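Side-chain contact in 4-alpha-glucanotransferase (Aquifex aeolicus, PDB 1TZ7), which belongs to the 4-alpha-glucanotransferase family, the amylomaltases or disproportionating enzymes, and is built round a beta/alpha barrel with added helices: residues E142-E147 with V201-F206. Numbering follows the deposited sequence.
Sequences EDFLKE and VQFVFF
F144 carries its helix's whole share of the contact, lying between F203 and F206 of the helix that runs through 201-206. With CG anti to the backbone N (chi1 -176°), its ring reaches out to the other helix; the axes of 142-147 and 201-206 approach to 10.4 Å and cross at 81°. F203 CA lies over one face, 3.7 Å from the ring centroid of F144, in a CH-pi contact. Toward that same ring F203 also points an edge, its CD2 3.7 Å from F144 CG, a T-shaped pair. F144 in turn directs its own edge at the face of F206 in an offset edge-to-face pair, while its CE1 meets F206 CB at 3.6 Å. A flat, apolar ring suits this tight, buried centre, since one face can lie against F203 CA while its edge meets F206. Q202 touches the ring through its backbone O, 3.6 Å from F144 CZ; its side chain bends at chi2 (-53°), and OE1 accepts a hydrogen bond from G86 N. The looser side is F203, partly exposed, whose ring meets F144 mainly through CD2. H148 meets both F144 and F206, extending the aromatic cluster of F144, F203 and F206 that joins helices 138-147 and 192-218, in the largely helical region between barrel strands 60-62 and 222-227.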
loop_
_atom_site.group_PDB
_atom_site.type_symbol
_atom_site.label_atom_id
_atom_site.label_comp_id
_atom_site.label_asym_id
_atom_site.label_seq_id
_atom_site.Cartn_x
_atom_site.Cartn_y
_atom_site.Cartn_z
ATOM N N GLU A 142 23.821 9.037 -11.091
ATOM C CA GLU A 142 24.773 7.944 -10.854
ATOM C C GLU A 142 24.886 7.617 -9.360
ATOM O O GLU A 142 25.029 6.456 -8.981
ATOM C CB GLU A 142 26.156 8.302 -11.422
ATOM C CG GLU A 142 26.837 7.159 -12.164
ATOM C CD GLU A 142 26.091 6.749 -13.424
ATOM O OE1 GLU A 142 25.681 5.572 -13.517
ATOM O OE2 GLU A 142 25.914 7.605 -14.318
ATOM N N ASP A 143 24.818 8.648 -8.521
ATOM C CA ASP A 143 24.811 8.460 -7.065
ATOM C C ASP A 143 23.522 7.777 -6.619
ATOM O O ASP A 143 23.532 6.937 -5.721
ATOM C CB ASP A 143 24.958 9.809 -6.349
ATOM C CG ASP A 143 26.352 10.406 -6.501
ATOM O OD1 ASP A 143 27.027 10.104 -7.510
ATOM O OD2 ASP A 143 26.852 11.184 -5.663
ATOM N N PHE A 144 22.415 8.149 -7.255
ATOM C CA PHE A 144 21.119 7.545 -6.969
ATOM C C PHE A 144 21.134 6.059 -7.314
ATOM O O PHE A 144 20.638 5.234 -6.555
ATOM C CB PHE A 144 20.019 8.261 -7.761
ATOM C CG PHE A 144 18.634 7.776 -7.452
ATOM C CD1 PHE A 144 18.004 8.135 -6.265
ATOM C CD2 PHE A 144 17.952 6.960 -8.350
ATOM C CE1 PHE A 144 16.723 7.688 -5.980
ATOM C CE2 PHE A 144 16.669 6.512 -8.067
ATOM C CZ PHE A 144 16.057 6.876 -6.883
ATOM N N LEU A 145 21.718 5.729 -8.460
ATOM C CA LEU A 145 21.780 4.342 -8.931
ATOM C C LEU A 145 22.573 3.459 -7.971
ATOM O O LEU A 145 22.213 2.306 -7.739
ATOM C CB LEU A 145 22.415 4.277 -10.328
ATOM C CG LEU A 145 21.447 4.080 -11.494
ATOM C CD1 LEU A 145 22.151 4.353 -12.814
ATOM C CD2 LEU A 145 20.857 2.676 -11.479
ATOM N N LYS A 146 23.657 4.008 -7.424
ATOM C CA LYS A 146 24.488 3.278 -6.470
ATOM C C LYS A 146 23.705 2.981 -5.197
ATOM O O LYS A 146 23.724 1.863 -4.702
ATOM C CB LYS A 146 25.753 4.084 -6.133
ATOM C CG LYS A 146 26.744 4.200 -7.288
ATOM C CD LYS A 146 27.594 2.931 -7.441
ATOM C CE LYS A 146 29.086 3.257 -7.501
ATOM N NZ LYS A 146 29.421 4.143 -8.651
ATOM N N GLU A 147 23.012 3.993 -4.679
ATOM C CA GLU A 147 22.191 3.835 -3.471
ATOM C C GLU A 147 21.160 2.715 -3.639
ATOM O O GLU A 147 20.916 1.947 -2.709
ATOM C CB GLU A 147 21.482 5.157 -3.123
ATOM C CG GLU A 147 20.866 5.184 -1.722
ATOM C CD GLU A 147 19.989 6.409 -1.481
ATOM O OE1 GLU A 147 20.072 7.373 -2.275
ATOM O OE2 GLU A 147 19.219 6.405 -0.497
ATOM N N VAL A 201 13.158 8.704 -13.896
ATOM C CA VAL A 201 11.785 8.737 -13.387
ATOM C C VAL A 201 11.748 8.318 -11.909
ATOM O O VAL A 201 11.071 8.940 -11.096
ATOM C CB VAL A 201 10.842 7.810 -14.222
ATOM C CG1 VAL A 201 9.504 7.619 -13.516
ATOM C CG2 VAL A 201 10.629 8.385 -15.611
ATOM N N GLN A 202 12.488 7.266 -11.577
ATOM C CA GLN A 202 12.582 6.799 -10.197
ATOM C C GLN A 202 13.306 7.818 -9.315
ATOM O O GLN A 202 12.932 8.032 -8.171
ATOM C CB GLN A 202 13.302 5.454 -10.141
ATOM C CG GLN A 202 12.494 4.304 -10.712
ATOM C CD GLN A 202 11.121 4.210 -10.098
ATOM O OE1 GLN A 202 10.993 4.045 -8.894
ATOM N NE2 GLN A 202 10.091 4.325 -10.923
ATOM N N PHE A 203 14.343 8.436 -9.864
ATOM C CA PHE A 203 15.064 9.512 -9.181
ATOM C C PHE A 203 14.096 10.631 -8.770
ATOM O O PHE A 203 14.056 11.038 -7.606
ATOM C CB PHE A 203 16.158 10.066 -10.102
ATOM C CG PHE A 203 16.846 11.301 -9.572
ATOM C CD1 PHE A 203 16.574 12.554 -10.116
ATOM C CD2 PHE A 203 17.776 11.210 -8.547
ATOM C CE1 PHE A 203 17.216 13.694 -9.636
ATOM C CE2 PHE A 203 18.420 12.355 -8.065
ATOM C CZ PHE A 203 18.135 13.590 -8.611
ATOM N N VAL A 204 13.313 11.111 -9.729
ATOM C CA VAL A 204 12.367 12.192 -9.476
ATOM C C VAL A 204 11.379 11.804 -8.381
ATOM O O VAL A 204 11.062 12.611 -7.515
ATOM C CB VAL A 204 11.581 12.577 -10.757
ATOM C CG1 VAL A 204 10.451 13.558 -10.424
ATOM C CG2 VAL A 204 12.520 13.180 -11.798
ATOM N N PHE A 205 10.896 10.561 -8.424
ATOM C CA PHE A 205 9.897 10.103 -7.463
ATOM C C PHE A 205 10.473 10.060 -6.052
ATOM O O PHE A 205 9.865 10.564 -5.111
ATOM C CB PHE A 205 9.367 8.714 -7.837
ATOM C CG PHE A 205 8.417 8.140 -6.816
ATOM C CD1 PHE A 205 7.042 8.279 -6.971
ATOM C CD2 PHE A 205 8.900 7.479 -5.690
ATOM C CE1 PHE A 205 6.165 7.762 -6.028
ATOM C CE2 PHE A 205 8.028 6.962 -4.747
ATOM C CZ PHE A 205 6.656 7.103 -4.918
ATOM N N PHE A 206 11.643 9.444 -5.916
ATOM C CA PHE A 206 12.213 9.157 -4.611
ATOM C C PHE A 206 12.745 10.428 -3.947
ATOM O O PHE A 206 12.748 10.540 -2.726
ATOM C CB PHE A 206 13.331 8.108 -4.734
ATOM C CG PHE A 206 12.839 6.682 -4.638
ATOM C CD1 PHE A 206 12.298 6.039 -5.752
ATOM C CD2 PHE A 206 12.911 5.987 -3.439
ATOM C CE1 PHE A 206 11.841 4.727 -5.664
ATOM C CE2 PHE A 206 12.457 4.676 -3.351
ATOM C CZ PHE A 206 11.921 4.049 -4.465
#